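Local coordinates for protein diaminopimelate decarboxylase (Methanocaldococcus jannaschii, PDB 1TWI) that catalyses the pyridoxal-phosphate-dependent decarboxylation of meso-diaminopimelate to L-lysine, the last step of lysine biosynthesis by the diaminopimelate pathway, at residues G355-S360 and N396-P401; I320-N325 and D362-D367; F28-Y33 and L303-H308. All coordinates share one frame; numbering follows the deposited sequence.

Contact 1 (G355-S360 and N396-P401). With PLP (pyridoxal-5'-phosphate), chain F.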
ATOM      1  N   GLY A 355      11.368  -9.839   1.448  1.00 14.05           N
ATOM      2  CA  GLY A 355      11.837  -8.876   0.472  1.00 16.11           C
ATOM      3  C   GLY A 355      12.872  -8.022   1.211  1.00 16.59           C
ATOM      4  O   GLY A 355      13.196  -8.303   2.368  1.00 16.19           O
ATOM      5  N   GLY A 356      13.396  -6.981   0.567  1.00 16.13           N
ATOM      6  CA  GLY A 356      14.398  -6.160   1.231  1.00 17.77           C
ATOM      7  C   GLY A 356      13.952  -4.826   1.856  1.00 17.45           C
ATOM      8  O   GLY A 356      14.805  -3.972   2.164  1.00 17.95           O
ATOM      9  N   LEU A 357      12.653  -4.632   2.067  1.00 16.75           N
ATOM     10  CA  LEU A 357      12.219  -3.358   2.629  1.00 19.14           C
ATOM     11  C   LEU A 357      12.371  -3.373   4.148  1.00 21.93           C
ATOM     12  O   LEU A 357      12.357  -4.458   4.775  1.00 20.05           O
ATOM     13  CB  LEU A 357      10.751  -3.043   2.231  1.00 15.80           C
ATOM     14  CG  LEU A 357      10.575  -2.605   0.747  1.00 16.13           C
ATOM     15  CD1 LEU A 357      10.546  -3.858  -0.197  1.00 12.70           C
ATOM     16  CD2 LEU A 357       9.200  -1.842   0.605  1.00 13.01           C
ATOM     17  N   CYS A 358      12.472  -2.163   4.730  1.00 25.03           N
ATOM     18  CA  CYS A 358      12.642  -1.939   6.188  1.00 28.85           C
ATOM     19  C   CYS A 358      11.518  -2.412   7.070  1.00 30.04           C
ATOM     20  O   CYS A 358      11.662  -2.399   8.289  1.00 33.29           O
ATOM     21  CB  CYS A 358      12.711  -0.457   6.515  1.00 30.49           C
ATOM     22  SG  CYS A 358      11.129   0.425   6.068  1.00 36.36           S
ATOM     23  N   GLU A 359      10.404  -2.767   6.467  1.00 28.95           N
ATOM     24  CA  GLU A 359       9.187  -3.158   7.158  1.00 28.91           C
ATOM     25  C   GLU A 359       9.265  -4.605   7.657  1.00 26.19           C
ATOM     26  O   GLU A 359       9.567  -5.521   6.893  1.00 24.10           O
ATOM     27  CB  GLU A 359       8.005  -2.987   6.171  1.00 30.53           C
ATOM     28  CG  GLU A 359       6.755  -2.299   6.654  1.00 33.79           C
ATOM     29  CD  GLU A 359       7.048  -1.235   7.634  1.00 34.10           C
ATOM     30  OE1 GLU A 359       7.004  -1.556   8.826  1.00 37.77           O
ATOM     31  OE2 GLU A 359       7.348  -0.093   7.238  1.00 35.38           O
ATOM     32  N   SER A 360       8.981  -4.793   8.945  1.00 24.98           N
ATOM     33  CA  SER A 360       9.043  -6.102   9.530  1.00 25.45           C
ATOM     34  C   SER A 360       8.065  -7.033   8.858  1.00 24.89           C
ATOM     35  O   SER A 360       8.324  -8.227   8.712  1.00 27.40           O
ATOM     36  CB  SER A 360       8.740  -6.035  11.018  1.00 27.80           C
ATOM     37  OG  SER A 360       9.593  -6.956  11.652  1.00 33.13           O
ATOM     38  N   ASN A 396       9.962   2.752   0.052  1.00 12.52           N
ATOM     39  CA  ASN A 396      11.427   2.548   0.193  1.00 12.61           C
ATOM     40  C   ASN A 396      12.117   2.994  -1.109  1.00 12.59           C
ATOM     41  O   ASN A 396      13.231   2.587  -1.375  1.00 13.00           O
ATOM     42  CB  ASN A 396      11.807   1.073   0.506  1.00 12.54           C
ATOM     43  CG  ASN A 396      11.575   0.707   1.969  1.00 13.05           C
ATOM     44  OD1 ASN A 396      10.668   1.231   2.635  1.00 16.44           O
ATOM     45  ND2 ASN A 396      12.382  -0.181   2.463  1.00 12.95           N
ATOM     46  N   ALA A 397      11.447   3.859  -1.886  1.00 13.13           N
ATOM     47  CA  ALA A 397      11.959   4.382  -3.168  1.00 11.89           C
ATOM     48  C   ALA A 397      12.416   3.265  -4.111  1.00 10.91           C
ATOM     49  O   ALA A 397      13.555   3.248  -4.589  1.00 10.01           O
ATOM     50  CB  ALA A 397      13.124   5.420  -2.943  1.00 11.61           C
ATOM     51  N   ARG A 398      11.497   2.343  -4.369  1.00 11.61           N
ATOM     52  CA  ARG A 398      11.760   1.201  -5.245  1.00 13.91           C
ATOM     53  C   ARG A 398      10.788   1.329  -6.417  1.00 13.54           C
ATOM     54  O   ARG A 398       9.587   1.574  -6.204  1.00 13.08           O
ATOM     55  CB  ARG A 398      11.472  -0.123  -4.510  1.00 14.38           C
ATOM     56  CG  ARG A 398      12.462  -0.487  -3.459  1.00 15.80           C
ATOM     57  CD  ARG A 398      11.993  -1.737  -2.702  1.00 20.26           C
ATOM     58  NE  ARG A 398      13.122  -2.087  -1.863  1.00 25.87           N
ATOM     59  CZ  ARG A 398      13.933  -3.111  -2.100  1.00 29.42           C
ATOM     60  NH1 ARG A 398      13.677  -3.907  -3.158  1.00 27.39           N
ATOM     61  NH2 ARG A 398      15.038  -3.254  -1.347  1.00 27.90           N
ATOM     62  N   GLY A 399      11.296   1.203  -7.641  1.00 12.51           N
ATOM     63  CA  GLY A 399      10.411   1.297  -8.794  1.00 13.90           C
ATOM     64  C   GLY A 399       9.391   0.136  -8.917  1.00 15.46           C
ATOM     65  O   GLY A 399       9.666  -1.004  -8.491  1.00 16.72           O
ATOM     66  N   ARG A 400       8.215   0.396  -9.482  1.00 14.18           N
ATOM     67  CA  ARG A 400       7.258  -0.706  -9.633  1.00 12.45           C
ATOM     68  C   ARG A 400       7.881  -1.600 -10.681  1.00 13.15           C
ATOM     69  O   ARG A 400       8.552  -1.138 -11.620  1.00 14.70           O
ATOM     70  CB  ARG A 400       5.861  -0.193  -9.983  1.00 13.77           C
ATOM     71  CG  ARG A 400       5.192   0.346  -8.669  1.00 14.13           C
ATOM     72  CD  ARG A 400       3.936   1.118  -8.946  1.00 16.87           C
ATOM     73  NE  ARG A 400       4.231   2.377  -9.639  1.00 17.19           N
ATOM     74  CZ  ARG A 400       3.283   3.214 -10.066  1.00 18.73           C
ATOM     75  NH1 ARG A 400       1.998   2.921  -9.863  1.00 17.80           N
ATOM     76  NH2 ARG A 400       3.602   4.324 -10.722  1.00 16.52           N
ATOM     77  N   PRO A 401       7.668  -2.910 -10.543  1.00 14.07           N
ATOM     78  CA  PRO A 401       8.257  -3.876 -11.465  1.00 13.21           C
ATOM     79  C   PRO A 401       7.714  -4.031 -12.872  1.00 12.81           C
ATOM     80  O   PRO A 401       6.607  -3.593 -13.204  1.00 12.44           O
ATOM     81  CB  PRO A 401       8.099  -5.160 -10.689  1.00 13.48           C
ATOM     82  CG  PRO A 401       6.680  -4.951 -10.094  1.00 16.83           C
ATOM     83  CD  PRO A 401       6.645  -3.551  -9.673  1.00 12.10           C
TER
HETATM   84  N1  PLP F1502      16.143   3.098  10.910  1.00 15.31           N
HETATM   85  C2  PLP F1502      15.803   1.881  10.410  1.00 16.22           C
HETATM   86  C2A PLP F1502      16.952   0.890  10.313  1.00 15.29           C
HETATM   87  C3  PLP F1502      14.467   1.669  10.106  1.00 16.75           C
HETATM   88  O3  PLP F1502      14.129   0.462   9.602  1.00 19.03           O
HETATM   89  C4  PLP F1502      13.502   2.648  10.234  1.00 17.81           C
HETATM   90  C4A PLP F1502      12.011   2.338   9.867  1.00 19.15           C
HETATM   91  O4A PLP F1502      11.770   1.217   9.339  1.00 30.74           O
HETATM   92  C5  PLP F1502      13.889   3.919  10.779  1.00 17.21           C
HETATM   93  C6  PLP F1502      15.214   4.077  11.059  1.00 15.18           C
HETATM   94  C5A PLP F1502      13.011   5.092  11.030  1.00 15.75           C
HETATM   95  O4P PLP F1502      11.980   4.853  11.999  1.00 19.43           O
HETATM   96  P   PLP F1502      11.045   6.041  12.500  1.00 20.84           P
HETATM   97  O1P PLP F1502      10.087   5.354  13.451  1.00 17.71           O
HETATM   98  O2P PLP F1502      10.383   6.587  11.251  1.00 17.72           O
HETATM   99  O3P PLP F1502      11.882   7.032  13.193  1.00 19.47           O
HETATM  100  O   HOH W   1      14.425  -1.217   0.623  1.00 19.11           O
HETATM  101  O   HOH W   2      14.140  -6.891  -2.142  1.00 25.88           O

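Contact 2 (I320-N325 and D362-D367)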
ATOM      1  N   ILE A 320      14.775 -12.124  -1.200  1.00 15.72           N
ATOM      2  CA  ILE A 320      14.611 -11.956  -2.628  1.00 13.54           C
ATOM      3  C   ILE A 320      14.420 -10.506  -3.076  1.00 14.06           C
ATOM      4  O   ILE A 320      14.136  -9.621  -2.244  1.00 14.00           O
ATOM      5  CB  ILE A 320      13.417 -12.830  -3.164  1.00 13.73           C
ATOM      6  CG1 ILE A 320      12.103 -12.421  -2.473  1.00 12.22           C
ATOM      7  CG2 ILE A 320      13.715 -14.376  -2.909  1.00 12.10           C
ATOM      8  CD1 ILE A 320      10.916 -13.158  -3.079  1.00 11.18           C
ATOM      9  N   ASP A 321      14.558 -10.250  -4.386  1.00 13.95           N
ATOM     10  CA  ASP A 321      14.411  -8.881  -4.863  1.00 15.28           C
ATOM     11  C   ASP A 321      12.987  -8.386  -5.118  1.00 15.78           C
ATOM     12  O   ASP A 321      12.790  -7.246  -5.556  1.00 16.35           O
ATOM     13  CB  ASP A 321      15.356  -8.584  -6.047  1.00 14.73           C
ATOM     14  CG  ASP A 321      15.161  -9.498  -7.225  1.00 14.15           C
ATOM     15  OD1 ASP A 321      14.084 -10.160  -7.337  1.00 11.71           O
ATOM     16  OD2 ASP A 321      16.111  -9.548  -8.063  1.00 15.77           O
ATOM     17  N   ALA A 322      12.012  -9.238  -4.835  1.00 13.50           N
ATOM     18  CA  ALA A 322      10.608  -8.832  -4.864  1.00 14.54           C
ATOM     19  C   ALA A 322      10.356  -8.358  -3.434  1.00 14.35           C
ATOM     20  O   ALA A 322      10.958  -8.869  -2.473  1.00 15.76           O
ATOM     21  CB  ALA A 322       9.686 -10.006  -5.171  1.00 11.89           C
ATOM     22  N   GLY A 323       9.425  -7.431  -3.261  1.00 15.18           N
ATOM     23  CA  GLY A 323       9.179  -6.919  -1.921  1.00 13.62           C
ATOM     24  C   GLY A 323       7.744  -6.449  -1.791  1.00 14.75           C
ATOM     25  O   GLY A 323       7.006  -6.390  -2.775  1.00 13.13           O
ATOM     26  N   MET A 324       7.340  -6.088  -0.581  1.00 14.38           N
ATOM     27  CA  MET A 324       5.968  -5.657  -0.362  1.00 15.51           C
ATOM     28  C   MET A 324       5.515  -4.494  -1.288  1.00 14.97           C
ATOM     29  O   MET A 324       4.322  -4.392  -1.589  1.00 16.10           O
ATOM     30  CB  MET A 324       5.766  -5.266   1.111  1.00 14.36           C
ATOM     31  CG  MET A 324       6.577  -4.038   1.553  1.00 15.11           C
ATOM     32  SD  MET A 324       6.291  -3.655   3.298  1.00 18.53           S
ATOM     33  CE  MET A 324       4.741  -2.664   3.215  1.00 17.55           C
ATOM     34  N   ASN A 325       6.426  -3.616  -1.707  1.00 14.95           N
ATOM     35  CA  ASN A 325       6.007  -2.519  -2.606  1.00 16.21           C
ATOM     36  C   ASN A 325       5.547  -3.113  -4.002  1.00 16.06           C
ATOM     37  O   ASN A 325       4.740  -2.512  -4.747  1.00 14.72           O
ATOM     38  CB  ASN A 325       7.181  -1.536  -2.808  1.00 17.69           C
ATOM     39  CG  ASN A 325       8.313  -2.161  -3.616  1.00 19.17           C
ATOM     40  OD1 ASN A 325       9.023  -3.083  -3.142  1.00 18.01           O
ATOM     41  ND2 ASN A 325       8.471  -1.689  -4.856  1.00 18.20           N
ATOM     42  N   ASP A 362       7.415  -7.040   5.744  1.00 18.29           N
ATOM     43  CA  ASP A 362       7.796  -7.347   4.361  1.00 16.36           C
ATOM     44  C   ASP A 362       8.400  -8.782   4.324  1.00 16.28           C
ATOM     45  O   ASP A 362       9.606  -8.990   4.161  1.00 17.48           O
ATOM     46  CB  ASP A 362       8.801  -6.297   3.798  1.00 15.37           C
ATOM     47  CG  ASP A 362       9.386  -6.723   2.440  1.00 13.78           C
ATOM     48  OD1 ASP A 362       8.620  -7.190   1.565  1.00 15.81           O
ATOM     49  OD2 ASP A 362      10.602  -6.610   2.247  1.00 13.68           O
ATOM     50  N   VAL A 363       7.510  -9.755   4.447  1.00 14.80           N
ATOM     51  CA  VAL A 363       7.838 -11.169   4.468  1.00 14.90           C
ATOM     52  C   VAL A 363       6.750 -11.825   3.599  1.00 15.21           C
ATOM     53  O   VAL A 363       5.543 -11.619   3.837  1.00 16.99           O
ATOM     54  CB  VAL A 363       7.739 -11.703   5.937  1.00 14.79           C
ATOM     55  CG1 VAL A 363       7.826 -13.243   5.972  1.00 15.84           C
ATOM     56  CG2 VAL A 363       8.872 -11.077   6.800  1.00 15.03           C
ATOM     57  N   PHE A 364       7.149 -12.599   2.608  1.00 13.05           N
ATOM     58  CA  PHE A 364       6.156 -13.250   1.741  1.00 15.10           C
ATOM     59  C   PHE A 364       5.625 -14.582   2.299  1.00 15.83           C
ATOM     60  O   PHE A 364       4.544 -15.018   1.928  1.00 17.33           O
ATOM     61  CB  PHE A 364       6.764 -13.511   0.347  1.00 12.47           C
ATOM     62  CG  PHE A 364       6.967 -12.251  -0.460  1.00 17.64           C
ATOM     63  CD1 PHE A 364       5.872 -11.594  -1.039  1.00 16.49           C
ATOM     64  CD2 PHE A 364       8.240 -11.693  -0.596  1.00 17.28           C
ATOM     65  CE1 PHE A 364       6.058 -10.378  -1.752  1.00 19.98           C
ATOM     66  CE2 PHE A 364       8.436 -10.494  -1.294  1.00 18.20           C
ATOM     67  CZ  PHE A 364       7.342  -9.834  -1.871  1.00 18.48           C
ATOM     68  N   GLY A 365       6.394 -15.245   3.153  1.00 15.75           N
ATOM     69  CA  GLY A 365       5.918 -16.517   3.690  1.00 15.95           C
ATOM     70  C   GLY A 365       6.877 -16.992   4.762  1.00 17.76           C
ATOM     71  O   GLY A 365       8.085 -16.697   4.726  1.00 16.57           O
ATOM     72  N   ARG A 366       6.356 -17.742   5.724  1.00 18.76           N
ATOM     73  CA  ARG A 366       7.170 -18.246   6.830  1.00 18.74           C
ATOM     74  C   ARG A 366       7.095 -19.795   6.922  1.00 19.39           C
ATOM     75  O   ARG A 366       6.053 -20.416   6.610  1.00 15.30           O
ATOM     76  CB  ARG A 366       6.651 -17.630   8.137  1.00 21.88           C
ATOM     77  CG  ARG A 366       6.800 -16.122   8.247  1.00 23.72           C
ATOM     78  CD  ARG A 366       6.096 -15.608   9.513  1.00 28.39           C
ATOM     79  NE  ARG A 366       6.464 -14.219   9.858  1.00 30.41           N
ATOM     80  CZ  ARG A 366       5.980 -13.118   9.261  1.00 32.66           C
ATOM     81  NH1 ARG A 366       5.095 -13.204   8.266  1.00 31.44           N
ATOM     82  NH2 ARG A 366       6.368 -11.908   9.670  1.00 33.01           N
ATOM     83  N   ASP A 367       8.207 -20.406   7.316  1.00 18.66           N
ATOM     84  CA  ASP A 367       8.248 -21.841   7.480  1.00 19.78           C
ATOM     85  C   ASP A 367       7.726 -22.580   6.270  1.00 19.78           C
ATOM     86  O   ASP A 367       6.877 -23.444   6.394  1.00 19.82           O
ATOM     87  CB  ASP A 367       7.441 -22.204   8.720  1.00 22.04           C
ATOM     88  CG  ASP A 367       7.958 -21.478   9.960  1.00 24.70           C
ATOM     89  OD1 ASP A 367       7.145 -21.097  10.810  1.00 28.44           O
ATOM     90  OD2 ASP A 367       9.190 -21.260  10.083  1.00 25.84           O
TER

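Contact 3 (F28-Y33 and L303-H308)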
ATOM      1  N   PHE A  28      14.072 -10.760 -18.781  1.00 15.15           N
ATOM      2  CA  PHE A  28      13.413  -9.514 -18.397  1.00 14.84           C
ATOM      3  C   PHE A  28      13.827  -8.894 -17.055  1.00 14.87           C
ATOM      4  O   PHE A  28      13.436  -7.762 -16.775  1.00 15.60           O
ATOM      5  CB  PHE A  28      11.887  -9.696 -18.430  1.00 11.99           C
ATOM      6  CG  PHE A  28      11.340 -10.012 -19.786  1.00 14.02           C
ATOM      7  CD1 PHE A  28      11.061  -8.977 -20.711  1.00 15.55           C
ATOM      8  CD2 PHE A  28      11.088 -11.346 -20.166  1.00 13.34           C
ATOM      9  CE1 PHE A  28      10.530  -9.271 -21.986  1.00 14.45           C
ATOM     10  CE2 PHE A  28      10.573 -11.651 -21.429  1.00 11.68           C
ATOM     11  CZ  PHE A  28      10.289 -10.620 -22.346  1.00 14.41           C
ATOM     12  N   GLY A  29      14.624  -9.601 -16.261  1.00 13.74           N
ATOM     13  CA  GLY A  29      15.057  -9.077 -14.983  1.00 13.84           C
ATOM     14  C   GLY A  29      14.061  -9.395 -13.886  1.00 14.10           C
ATOM     15  O   GLY A  29      12.934  -9.810 -14.172  1.00 14.68           O
ATOM     16  N   THR A  30      14.475  -9.253 -12.640  1.00 12.42           N
ATOM     17  CA  THR A  30      13.588  -9.496 -11.493  1.00 13.20           C
ATOM     18  C   THR A  30      13.569  -8.197 -10.632  1.00 13.02           C
ATOM     19  O   THR A  30      14.519  -7.437 -10.682  1.00 13.42           O
ATOM     20  CB  THR A  30      14.134 -10.669 -10.630  1.00 13.82           C
ATOM     21  OG1 THR A  30      15.540 -10.516 -10.478  1.00 15.54           O
ATOM     22  CG2 THR A  30      13.892 -12.009 -11.315  1.00 14.47           C
ATOM     23  N   PRO A  31      12.511  -7.965  -9.816  1.00 12.13           N
ATOM     24  CA  PRO A  31      11.316  -8.806  -9.693  1.00 11.46           C
ATOM     25  C   PRO A  31      10.474  -8.720 -10.942  1.00 12.63           C
ATOM     26  O   PRO A  31      10.495  -7.714 -11.631  1.00 11.73           O
ATOM     27  CB  PRO A  31      10.611  -8.240  -8.458  1.00 12.65           C
ATOM     28  CG  PRO A  31      10.915  -6.779  -8.552  1.00 13.32           C
ATOM     29  CD  PRO A  31      12.390  -6.747  -8.984  1.00 11.49           C
ATOM     30  N   LEU A  32       9.715  -9.768 -11.260  1.00 11.01           N
ATOM     31  CA  LEU A  32       8.913  -9.754 -12.492  1.00 10.46           C
ATOM     32  C   LEU A  32       7.516 -10.386 -12.328  1.00 11.42           C
ATOM     33  O   LEU A  32       7.415 -11.506 -11.845  1.00 10.45           O
ATOM     34  CB  LEU A  32       9.651 -10.583 -13.585  1.00 11.12           C
ATOM     35  CG  LEU A  32       9.068 -10.690 -14.993  1.00 11.83           C
ATOM     36  CD1 LEU A  32       9.299  -9.340 -15.664  1.00 11.66           C
ATOM     37  CD2 LEU A  32       9.784 -11.770 -15.840  1.00  9.84           C
ATOM     38  N   TYR A  33       6.469  -9.707 -12.781  1.00 11.79           N
ATOM     39  CA  TYR A  33       5.122 -10.288 -12.779  1.00 10.67           C
ATOM     40  C   TYR A  33       4.973 -10.995 -14.119  1.00 11.79           C
ATOM     41  O   TYR A  33       5.365 -10.440 -15.178  1.00 13.57           O
ATOM     42  CB  TYR A  33       4.038  -9.206 -12.736  1.00 10.21           C
ATOM     43  CG  TYR A  33       3.632  -8.789 -11.330  1.00 12.54           C
ATOM     44  CD1 TYR A  33       2.674  -9.516 -10.621  1.00 13.52           C
ATOM     45  CD2 TYR A  33       4.170  -7.667 -10.724  1.00 13.26           C
ATOM     46  CE1 TYR A  33       2.257  -9.132  -9.360  1.00 12.87           C
ATOM     47  CE2 TYR A  33       3.758  -7.269  -9.417  1.00 11.59           C
ATOM     48  CZ  TYR A  33       2.796  -8.025  -8.761  1.00 12.83           C
ATOM     49  OH  TYR A  33       2.319  -7.700  -7.503  1.00 11.30           O
ATOM     50  N   LEU A 303       8.017 -13.422  -9.896  1.00  9.68           N
ATOM     51  CA  LEU A 303       9.338 -14.041  -9.788  1.00 10.29           C
ATOM     52  C   LEU A 303      10.286 -13.090  -9.089  1.00 10.92           C
ATOM     53  O   LEU A 303      10.327 -11.893  -9.390  1.00 11.93           O
ATOM     54  CB  LEU A 303       9.897 -14.361 -11.202  1.00  9.79           C
ATOM     55  CG  LEU A 303       8.902 -15.089 -12.120  1.00  9.95           C
ATOM     56  CD1 LEU A 303       9.532 -15.386 -13.515  1.00  9.16           C
ATOM     57  CD2 LEU A 303       8.457 -16.373 -11.444  1.00 11.49           C
ATOM     58  N   GLY A 304      11.018 -13.622  -8.126  1.00 11.74           N
ATOM     59  CA  GLY A 304      11.963 -12.828  -7.367  1.00 15.39           C
ATOM     60  C   GLY A 304      13.255 -13.628  -7.231  1.00 15.38           C
ATOM     61  O   GLY A 304      13.226 -14.810  -6.890  1.00 16.14           O
ATOM     62  N   LYS A 305      14.375 -12.998  -7.533  1.00 15.57           N
ATOM     63  CA  LYS A 305      15.620 -13.674  -7.422  1.00 15.76           C
ATOM     64  C   LYS A 305      16.169 -13.591  -5.998  1.00 15.12           C
ATOM     65  O   LYS A 305      16.031 -12.555  -5.280  1.00 14.43           O
ATOM     66  CB  LYS A 305      16.620 -13.102  -8.438  1.00 19.62           C
ATOM     67  CG  LYS A 305      18.057 -13.678  -8.298  1.00 23.63           C
ATOM     68  CD  LYS A 305      18.939 -13.419  -9.580  1.00 26.97           C
ATOM     69  CE  LYS A 305      19.265 -11.953  -9.779  1.00 29.09           C
ATOM     70  NZ  LYS A 305      20.230 -11.818 -10.935  1.00 32.38           N
ATOM     71  N   VAL A 306      16.804 -14.684  -5.589  1.00 13.31           N
ATOM     72  CA  VAL A 306      17.425 -14.766  -4.269  1.00 13.21           C
ATOM     73  C   VAL A 306      18.787 -14.103  -4.246  1.00 13.15           C
ATOM     74  O   VAL A 306      19.695 -14.539  -4.975  1.00 13.14           O
ATOM     75  CB  VAL A 306      17.590 -16.244  -3.861  1.00 14.46           C
ATOM     76  CG1 VAL A 306      18.318 -16.323  -2.512  1.00 14.20           C
ATOM     77  CG2 VAL A 306      16.163 -16.887  -3.747  1.00 11.53           C
ATOM     78  N   HIS A 307      18.954 -13.066  -3.420  1.00 13.53           N
ATOM     79  CA  HIS A 307      20.282 -12.418  -3.378  1.00 15.30           C
ATOM     80  C   HIS A 307      21.063 -12.829  -2.142  1.00 14.98           C
ATOM     81  O   HIS A 307      22.293 -12.793  -2.162  1.00 15.46           O
ATOM     82  CB  HIS A 307      20.140 -10.882  -3.441  1.00 15.32           C
ATOM     83  CG  HIS A 307      19.668 -10.395  -4.767  1.00 17.26           C
ATOM     84  ND1 HIS A 307      20.508  -9.827  -5.693  1.00 18.01           N
ATOM     85  CD2 HIS A 307      18.443 -10.448  -5.357  1.00 18.63           C
ATOM     86  CE1 HIS A 307      19.832  -9.545  -6.795  1.00 18.01           C
ATOM     87  NE2 HIS A 307      18.573  -9.915  -6.618  1.00 17.52           N
ATOM     88  N   HIS A 308      20.371 -13.245  -1.082  1.00 15.62           N
ATOM     89  CA  HIS A 308      21.075 -13.651   0.156  1.00 16.11           C
ATOM     90  C   HIS A 308      20.343 -14.742   0.915  1.00 17.24           C
ATOM     91  O   HIS A 308      19.104 -14.795   0.897  1.00 16.49           O
ATOM     92  CB  HIS A 308      21.204 -12.480   1.125  1.00 15.93           C
ATOM     93  CG  HIS A 308      21.946 -11.313   0.568  1.00 15.65           C
ATOM     94  ND1 HIS A 308      23.305 -11.326   0.399  1.00 16.07           N
ATOM     95  CD2 HIS A 308      21.530 -10.082   0.168  1.00 15.87           C
ATOM     96  CE1 HIS A 308      23.707 -10.163  -0.083  1.00 16.28           C
ATOM     97  NE2 HIS A 308      22.648  -9.387  -0.233  1.00 15.52           N
TER

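Contact 1 (G355-S360 and N396-P401)
The side chain of Leu-357 is wedged between Asn-396 and Arg-398, and its two methyls divide the work. CD2 of Leu-357 lies against CB and CG of Asn-396, 3.7 Å from CG. CD1 lies over one face of the Arg-398 guanidinium, 3.5 Å from NE of Arg-398, and the arginine chain, extended from CG to NE, also lays CD against that methyl. Round Leu-357 the packing is close; along the guanidinium edge and the Gly-356 backbone, waters fill in instead. One, set in the guanidinium plane, accepts from Arg-398 NE at 2.9 Å and donates to Gly-356 O at 3.2 Å, while a second joins Gly-356 N to Arg-398 NH1 through weak bonds.

Beyond Leu-357 the loop enters the active site at the dimer interface. Cys-358, the predicted proton donor, turns SG between its backbone N and carbonyl carbon (chi1 63°), leaving it 3.4 Å from O4A of the cofactor. Lys-179 NZ of the second subunit hydrogen-bonds to the carbonyl oxygens of Gly-355 and Leu-357, and Ser-213 and Gly-250 of that subunit hydrogen-bond to the cofactor. The chemistry implies a shared site: one chain offers the cysteine, the other holds the pyridoxal phosphate.

Contact 2 (I320-N325 and D362-D367)
Asp-362 OD1 accepts the backbone N-H of Met-324 at 2.7 Å, the one hydrogen bond between the two segments. The bond is bent, with an angle of 143° at the hydrogen, and the donor comes from above the carboxylate, 47° out of its plane. CG of Asp-362 stands anti to the backbone N (chi1 171°), which carries the carboxylate across to the loop. OD2 accepts a hydrogen bond from the backbone N of Leu-357 and forms a salt bridge with Lys-179 of the second subunit. Both carboxylate oxygens of the buried Asp-362 thus have partners, which should restrict its rotation.

Next to this polar pair, Phe-364 fills the apolar part of the contact. Phe-364 and Gly-365 both face Ile-353, a classic beta bulge in the beta domain, whose mixed sheet draws strands from both sides of the barrel in sequence. Ala-322 O lies at the ring edge, near its plane, 3.2 Å from Phe-364 CE2. Gly-323 C packs 3.4 Å from Phe-364 CZ, and CD1 of Ile-320 touches CD2 of Phe-364 at 3.9 Å. Met-324 SD lies 3.7 Å from Asp-362 CB, and the methionine side chain also touches Glu-359, a residue of the lysine pocket.

Contact 3 (F28-Y33 and L303-H308)
Leu-32 and Leu-303 exchange both of their backbone hydrogen bonds, forming an antiparallel hydrogen-bonded pair. Leu-303 N donates a hydrogen bond to Leu-32 O at 2.8 Å along a nearly straight line, 174° at the hydrogen. The return bond, from Leu-32 N to Leu-303 O, measures 2.9 Å and is more bent, at 158°, with the donor in the carbonyl plane. Leu-303 O also receives a CA-H...O contact from Pro-31, CA of Pro-31 lying 3.3 Å from Leu-303 O. The two leucine side chains lie on the same face of the sheet, CD2 of Leu-32 4.3 Å from CD1 of Leu-303.

The pair joins a strand that precedes the barrel to one that follows it, so sequence segments some 270 residues apart lie side by side in one mixed sheet of the beta domain. Gly-29 follows helix 21-28 with positive phi, and a cis peptide before Pro-31 leads the chain into strand 32-36.

Ahead of that proline, Thr-30 crosses Lys-305 at about a right angle, OG1 of Thr-30 lying 3.5 Å from CB of Lys-305. The hydroxyl finds its polar partner elsewhere, in OD2 of Asp-321. The same carboxylate also serves strand 300-311: OD1 bonds to Lys-305 N and OD2 to His-307 NE2. Where His-307 and His-308 form a classic bulge opposite Met-319, both ring nitrogens of His-308 are satisfied by the second subunit, ND1 by the hydroxyl of Ser-137 and NE2 by the carbonyl of Lys-115.

Overall arrangement
The three contacts sit together in the beta domain. The centres of contacts 1 and 2 are about 9 Å apart, those of contacts 2 and 3 about 11 Å, and those of contacts 1 and 3 about 13 Å. Contact 2 is tied to each neighbour by an aspartate acting as connector: Asp-362 OD2 reaches Leu-357 N of contact 1 at 2.9 Å, and Asp-321 OD2 reaches Thr-30 OG1 of contact 3 at 2.7 Å. Between contacts 1 and 3, CG of Pro-401 packs 3.8 Å from CD2 of Tyr-33. Contact 1 reaches the cofactor itself; the Met-324 side chain of contact 2 is about 9 Å from the bound PLP, and contact 3 is remote from the catalytic groups. All three touch the second subunit.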